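Long-range contact in Exo-poly-alpha-D-galacturonosidase (Thermotoga maritima, PDB 3JUR), which probably hydrolyses polygalacturonate, the backbone of pectin, as a heat-active exo-acting member of glycoside hydrolase family 28: residues D[102-116]-D[177-191]. Residues are numbered along the deposited sequence; the frame is centred on the assembly and turned at random.
Sequences LTRFEGIELYNYSPL and VEERVFGKGHYLRPS
Tyr111 joins the loop 177-191 to strand 108-112 through both of its backbone polar groups: its N gives a nearly straight hydrogen bond to Arg180 O (2.9 Å), and its O receives Phe182 N (2.8 Å). This is a single beta bridge with Val181, and one residue later a side chain takes over. The amide of buried Asn112 suits this place because it offers an acceptor and a donor together: OD1 takes Gly183 N in its carbonyl plane, while ND2 gives a 174° bond to Leu188 O (2.7 Å). CG stands anti to the backbone N (chi1 -169°), which carries the amide between two parts of the loop. An aspartate here would probably leave Leu188 O without its donor and set a carboxylate oxygen against it. Glycine suits position Gly183, where phi is positive and CA packs over the Tyr113 ring face, 3.8 Å from its centroid. Tyr113 OH lies 2.6 Å from the O of water 1, which donates to His186 O. Leu188 places CD2 over the centre of the Phe105 ring and CD1 against Leu110 CD1 (3.6 Å), an apolar contact. Arg180, extended from CG to NE, points NH1 at Glu109 O (3.0 Å), with that oxygen at the guanidinium edge, and also pairs with Asp272; the Glu109 carboxylate is bound by Tyr196 OH and Arg275. Hairpin 103-112 and this loop thus form an elaboration beside the parallel beta-helix, touching helix 161-173 through Leu188 and Phe182 and helix 270-276 through Ile108 and Val177, and the loop soon runs on into strand 193-196.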
loop_
_atom_site.group_PDB
_atom_site.type_symbol
_atom_site.label_atom_id
_atom_site.label_comp_id
_atom_site.label_asym_id
_atom_site.label_seq_id
_atom_site.Cartn_x
_atom_site.Cartn_y
_atom_site.Cartn_z
ATOM N N LEU D 102 54.726 -16.001 3.050
ATOM C CA LEU D 102 53.978 -14.891 3.630
ATOM C C LEU D 102 52.558 -14.919 3.096
ATOM O O LEU D 102 52.341 -14.871 1.884
ATOM C CB LEU D 102 54.633 -13.545 3.303
ATOM C CG LEU D 102 53.908 -12.264 3.740
ATOM C CD1 LEU D 102 53.845 -12.121 5.264
ATOM C CD2 LEU D 102 54.590 -11.053 3.125
ATOM N N THR D 103 51.598 -15.005 4.010
ATOM C CA THR D 103 50.191 -15.104 3.643
ATOM C C THR D 103 49.307 -14.571 4.780
ATOM O O THR D 103 49.784 -13.847 5.667
ATOM C CB THR D 103 49.809 -16.561 3.181
ATOM O OG1 THR D 103 48.507 -16.565 2.574
ATOM C CG2 THR D 103 49.850 -17.567 4.335
ATOM N N ARG D 104 48.030 -14.916 4.753
ATOM C CA ARG D 104 47.093 -14.382 5.722
ATOM C C ARG D 104 46.011 -15.415 6.011
ATOM O O ARG D 104 45.588 -16.138 5.110
ATOM C CB ARG D 104 46.489 -13.081 5.176
ATOM C CG ARG D 104 46.307 -12.002 6.229
ATOM C CD ARG D 104 45.706 -10.728 5.668
ATOM N NE ARG D 104 46.708 -9.678 5.530
ATOM C CZ ARG D 104 46.464 -8.380 5.676
ATOM N NH1 ARG D 104 45.241 -7.950 5.982
ATOM N NH2 ARG D 104 47.449 -7.508 5.524
ATOM N N PHE D 105 45.583 -15.512 7.264
ATOM C CA PHE D 105 44.445 -16.366 7.610
ATOM C C PHE D 105 43.415 -15.589 8.420
ATOM O O PHE D 105 43.698 -15.127 9.524
ATOM C CB PHE D 105 44.886 -17.627 8.369
ATOM C CG PHE D 105 43.795 -18.666 8.512
ATOM C CD1 PHE D 105 43.672 -19.694 7.584
ATOM C CD2 PHE D 105 42.887 -18.609 9.574
ATOM C CE1 PHE D 105 42.674 -20.655 7.712
ATOM C CE2 PHE D 105 41.881 -19.561 9.708
ATOM C CZ PHE D 105 41.777 -20.588 8.774
ATOM N N GLU D 106 42.221 -15.458 7.852
ATOM C CA GLU D 106 41.111 -14.697 8.453
ATOM C C GLU D 106 41.561 -13.377 9.089
ATOM O O GLU D 106 41.256 -13.086 10.253
ATOM C CB GLU D 106 40.293 -15.578 9.412
ATOM C CG GLU D 106 39.550 -16.707 8.682
ATOM C CD GLU D 106 38.667 -17.557 9.588
ATOM O OE1 GLU D 106 39.050 -17.823 10.749
ATOM O OE2 GLU D 106 37.589 -17.980 9.123
ATOM N N GLY D 107 42.302 -12.595 8.301
ATOM C CA GLY D 107 42.696 -11.239 8.676
ATOM C C GLY D 107 43.983 -11.076 9.473
ATOM O O GLY D 107 44.339 -9.955 9.842
ATOM N N ILE D 108 44.684 -12.174 9.746
ATOM C CA ILE D 108 45.964 -12.097 10.465
ATOM C C ILE D 108 47.105 -12.689 9.627
ATOM O O ILE D 108 46.999 -13.813 9.123
ATOM C CB ILE D 108 45.901 -12.768 11.877
ATOM C CG1 ILE D 108 44.845 -12.091 12.763
ATOM C CG2 ILE D 108 47.277 -12.719 12.574
ATOM C CD1 ILE D 108 44.424 -12.904 13.972
ATOM N N GLU D 109 48.183 -11.916 9.480
ATOM C CA GLU D 109 49.358 -12.337 8.717
ATOM C C GLU D 109 50.114 -13.465 9.406
ATOM O O GLU D 109 50.210 -13.505 10.634
ATOM C CB GLU D 109 50.308 -11.159 8.495
ATOM C CG GLU D 109 49.764 -10.086 7.566
ATOM C CD GLU D 109 50.828 -9.093 7.137
ATOM O OE1 GLU D 109 50.733 -8.567 6.004
ATOM O OE2 GLU D 109 51.757 -8.842 7.931
ATOM N N LEU D 110 50.644 -14.380 8.603
ATOM C CA LEU D 110 51.422 -15.509 9.107
ATOM C C LEU D 110 52.251 -16.138 7.987
ATOM O O LEU D 110 52.123 -15.766 6.816
ATOM C CB LEU D 110 50.492 -16.564 9.729
ATOM C CG LEU D 110 49.755 -17.543 8.807
ATOM C CD1 LEU D 110 49.150 -18.667 9.612
ATOM C CD2 LEU D 110 48.689 -16.855 7.960
ATOM N N TYR D 111 53.108 -17.084 8.359
ATOM C CA TYR D 111 53.745 -17.966 7.391
ATOM C C TYR D 111 53.058 -19.321 7.445
ATOM O O TYR D 111 52.949 -19.938 8.507
ATOM C CB TYR D 111 55.256 -18.060 7.631
ATOM C CG TYR D 111 55.992 -16.869 7.071
ATOM C CD1 TYR D 111 56.669 -16.953 5.856
ATOM C CD2 TYR D 111 55.982 -15.646 7.738
ATOM C CE1 TYR D 111 57.339 -15.847 5.329
ATOM C CE2 TYR D 111 56.639 -14.537 7.222
ATOM C CZ TYR D 111 57.316 -14.642 6.019
ATOM O OH TYR D 111 57.969 -13.536 5.514
ATOM N N ASN D 112 52.569 -19.758 6.292
ATOM C CA ASN D 112 51.728 -20.943 6.197
ATOM C C ASN D 112 51.804 -21.530 4.791
ATOM O O ASN D 112 52.504 -20.991 3.929
ATOM C CB ASN D 112 50.276 -20.585 6.558
ATOM C CG ASN D 112 49.387 -21.811 6.747
ATOM O OD1 ASN D 112 49.835 -22.869 7.202
ATOM N ND2 ASN D 112 48.114 -21.665 6.403
ATOM N N TYR D 113 51.086 -22.633 4.576
ATOM C CA TYR D 113 50.982 -23.284 3.273
ATOM C C TYR D 113 50.762 -22.266 2.164
ATOM O O TYR D 113 49.992 -21.308 2.327
ATOM C CB TYR D 113 49.831 -24.303 3.272
ATOM C CG TYR D 113 50.084 -25.536 4.123
ATOM C CD1 TYR D 113 51.068 -26.461 3.772
ATOM C CD2 TYR D 113 49.328 -25.780 5.271
ATOM C CE1 TYR D 113 51.301 -27.593 4.548
ATOM C CE2 TYR D 113 49.549 -26.912 6.055
ATOM C CZ TYR D 113 50.542 -27.814 5.691
ATOM O OH TYR D 113 50.774 -28.939 6.456
ATOM N N SER D 114 51.446 -22.471 1.043
ATOM C CA SER D 114 51.277 -21.621 -0.132
ATOM C C SER D 114 49.834 -21.640 -0.644
ATOM O O SER D 114 49.220 -22.706 -0.720
ATOM C CB SER D 114 52.221 -22.073 -1.250
ATOM O OG SER D 114 51.985 -21.337 -2.443
ATOM N N PRO D 115 49.285 -20.459 -0.993
ATOM C CA PRO D 115 48.064 -20.457 -1.807
ATOM C C PRO D 115 48.318 -21.225 -3.110
ATOM O O PRO D 115 49.474 -21.343 -3.535
ATOM C CB PRO D 115 47.841 -18.974 -2.091
ATOM C CG PRO D 115 48.434 -18.292 -0.923
ATOM C CD PRO D 115 49.661 -19.096 -0.579
ATOM N N LEU D 116 47.255 -21.741 -3.729
ATOM C CA LEU D 116 47.393 -22.593 -4.914
ATOM C C LEU D 116 47.955 -21.819 -6.114
ATOM O O LEU D 116 48.758 -22.345 -6.879
ATOM C CB LEU D 116 46.073 -23.307 -5.261
ATOM C CG LEU D 116 45.134 -23.854 -4.166
ATOM C CD1 LEU D 116 44.118 -24.812 -4.777
ATOM C CD2 LEU D 116 45.824 -24.512 -2.985
ATOM N N VAL D 177 55.731 -11.182 12.395
ATOM C CA VAL D 177 55.154 -12.109 11.416
ATOM C C VAL D 177 56.098 -13.272 11.091
ATOM O O VAL D 177 55.651 -14.416 10.969
ATOM C CB VAL D 177 54.738 -11.379 10.107
ATOM C CG1 VAL D 177 53.895 -12.294 9.221
ATOM C CG2 VAL D 177 53.962 -10.100 10.422
ATOM N N GLU D 178 57.394 -12.968 10.977
ATOM C CA GLU D 178 58.435 -13.953 10.653
ATOM C C GLU D 178 58.480 -15.094 11.667
ATOM O O GLU D 178 59.030 -16.159 11.388
ATOM C CB GLU D 178 59.820 -13.286 10.586
ATOM C CG GLU D 178 60.004 -12.251 9.465
ATOM C CD GLU D 178 59.306 -10.911 9.737
ATOM O OE1 GLU D 178 59.129 -10.133 8.775
ATOM O OE2 GLU D 178 58.934 -10.627 10.900
ATOM N N GLU D 179 57.900 -14.861 12.841
ATOM C CA GLU D 179 57.904 -15.842 13.924
ATOM C C GLU D 179 56.557 -16.556 14.081
ATOM O O GLU D 179 56.388 -17.401 14.962
ATOM C CB GLU D 179 58.341 -15.182 15.237
ATOM C CG GLU D 179 59.749 -14.594 15.179
ATOM C CD GLU D 179 60.158 -13.857 16.442
ATOM O OE1 GLU D 179 59.413 -13.899 17.447
ATOM O OE2 GLU D 179 61.237 -13.231 16.425
ATOM N N ARG D 180 55.610 -16.222 13.209
ATOM C CA ARG D 180 54.302 -16.867 13.191
ATOM C C ARG D 180 54.299 -17.963 12.132
ATOM O O ARG D 180 53.701 -17.809 11.062
ATOM C CB ARG D 180 53.198 -15.847 12.899
ATOM C CG ARG D 180 53.124 -14.694 13.877
ATOM C CD ARG D 180 51.971 -13.776 13.521
ATOM N NE ARG D 180 52.118 -12.455 14.124
ATOM C CZ ARG D 180 51.447 -11.374 13.737
ATOM N NH1 ARG D 180 50.574 -11.445 12.737
ATOM N NH2 ARG D 180 51.648 -10.215 14.350
ATOM N N VAL D 181 54.969 -19.067 12.441
ATOM C CA VAL D 181 55.182 -20.140 11.472
ATOM C C VAL D 181 54.238 -21.311 11.735
ATOM O O VAL D 181 54.239 -21.888 12.824
ATOM C CB VAL D 181 56.661 -20.620 11.469
ATOM C CG1 VAL D 181 56.886 -21.724 10.432
ATOM C CG2 VAL D 181 57.601 -19.448 11.213
ATOM N N PHE D 182 53.440 -21.651 10.730
ATOM C CA PHE D 182 52.505 -22.770 10.830
ATOM C C PHE D 182 52.843 -23.843 9.791
ATOM O O PHE D 182 53.919 -24.432 9.853
ATOM C CB PHE D 182 51.047 -22.271 10.759
ATOM C CG PHE D 182 50.639 -21.458 11.961
ATOM C CD1 PHE D 182 49.915 -22.039 12.997
ATOM C CD2 PHE D 182 51.021 -20.124 12.083
ATOM C CE1 PHE D 182 49.560 -21.299 14.125
ATOM C CE2 PHE D 182 50.672 -19.379 13.209
ATOM C CZ PHE D 182 49.939 -19.967 14.230
ATOM N N GLY D 183 51.947 -24.097 8.843
ATOM C CA GLY D 183 52.193 -25.129 7.838
ATOM C C GLY D 183 52.141 -26.527 8.420
ATOM O O GLY D 183 51.141 -26.908 9.035
ATOM N N LYS D 184 53.231 -27.277 8.230
ATOM C CA LYS D 184 53.349 -28.683 8.643
ATOM C C LYS D 184 53.055 -28.869 10.132
ATOM O O LYS D 184 53.653 -28.203 10.985
ATOM C CB LYS D 184 54.752 -29.218 8.305
ATOM C CG LYS D 184 54.888 -30.737 8.265
ATOM C CD LYS D 184 56.362 -31.141 8.165
ATOM C CE LYS D 184 56.546 -32.542 7.592
ATOM N NZ LYS D 184 56.223 -33.641 8.543
ATOM N N GLY D 185 52.129 -29.778 10.430
ATOM C CA GLY D 185 51.710 -30.047 11.809
ATOM C C GLY D 185 50.615 -29.105 12.296
ATOM O O GLY D 185 50.186 -29.185 13.446
ATOM N N HIS D 186 50.175 -28.211 11.419
ATOM C CA HIS D 186 49.109 -27.259 11.734
ATOM C C HIS D 186 48.019 -27.311 10.676
ATOM O O HIS D 186 48.240 -27.818 9.573
ATOM C CB HIS D 186 49.676 -25.848 11.905
ATOM C CG HIS D 186 50.713 -25.764 12.978
ATOM N ND1 HIS D 186 50.405 -25.466 14.289
ATOM C CD2 HIS D 186 52.047 -25.995 12.948
ATOM C CE1 HIS D 186 51.509 -25.495 15.016
ATOM N NE2 HIS D 186 52.519 -25.811 14.225
ATOM N N TYR D 187 46.840 -26.794 11.015
ATOM C CA TYR D 187 45.641 -27.078 10.227
ATOM C C TYR D 187 44.904 -25.834 9.730
ATOM O O TYR D 187 43.672 -25.745 9.805
ATOM C CB TYR D 187 44.732 -28.048 10.999
ATOM C CG TYR D 187 45.438 -29.350 11.321
ATOM C CD1 TYR D 187 45.368 -30.436 10.450
ATOM C CD2 TYR D 187 46.206 -29.486 12.485
ATOM C CE1 TYR D 187 46.036 -31.631 10.734
ATOM C CE2 TYR D 187 46.875 -30.667 12.771
ATOM C CZ TYR D 187 46.784 -31.734 11.894
ATOM O OH TYR D 187 47.435 -32.904 12.179
ATOM N N LEU D 188 45.679 -24.886 9.209
ATOM C CA LEU D 188 45.140 -23.675 8.601
ATOM C C LEU D 188 45.226 -23.770 7.075
ATOM O O LEU D 188 46.326 -23.730 6.503
ATOM C CB LEU D 188 45.892 -22.439 9.111
ATOM C CG LEU D 188 45.991 -22.245 10.634
ATOM C CD1 LEU D 188 46.944 -21.103 10.966
ATOM C CD2 LEU D 188 44.613 -22.001 11.258
ATOM N N ARG D 189 44.066 -23.915 6.432
ATOM C CA ARG D 189 43.964 -23.979 4.965
ATOM C C ARG D 189 44.493 -22.714 4.286
ATOM O O ARG D 189 44.422 -21.628 4.857
ATOM C CB ARG D 189 42.512 -24.183 4.535
ATOM C CG ARG D 189 41.924 -25.548 4.850
ATOM C CD ARG D 189 40.408 -25.461 4.759
ATOM N NE ARG D 189 39.840 -24.666 5.847
ATOM C CZ ARG D 189 38.680 -24.011 5.783
ATOM N NH1 ARG D 189 37.943 -24.028 4.675
ATOM N NH2 ARG D 189 38.259 -23.325 6.835
ATOM N N PRO D 190 45.037 -22.856 3.064
ATOM C CA PRO D 190 45.484 -21.694 2.301
ATOM C C PRO D 190 44.358 -21.123 1.426
ATOM O O PRO D 190 43.385 -21.828 1.147
ATOM C CB PRO D 190 46.587 -22.277 1.425
ATOM C CG PRO D 190 46.148 -23.683 1.170
ATOM C CD PRO D 190 45.422 -24.126 2.410
ATOM N N SER D 191 44.490 -19.860 1.016
ATOM C CA SER D 191 43.615 -19.275 -0.008
ATOM C C SER D 191 43.854 -19.983 -1.348
ATOM O O SER D 191 44.880 -20.650 -1.529
ATOM C CB SER D 191 43.884 -17.776 -0.157
ATOM O OG SER D 191 43.467 -17.040 0.984
HETATM O O HOH W 1 49.503 -29.851 8.531
#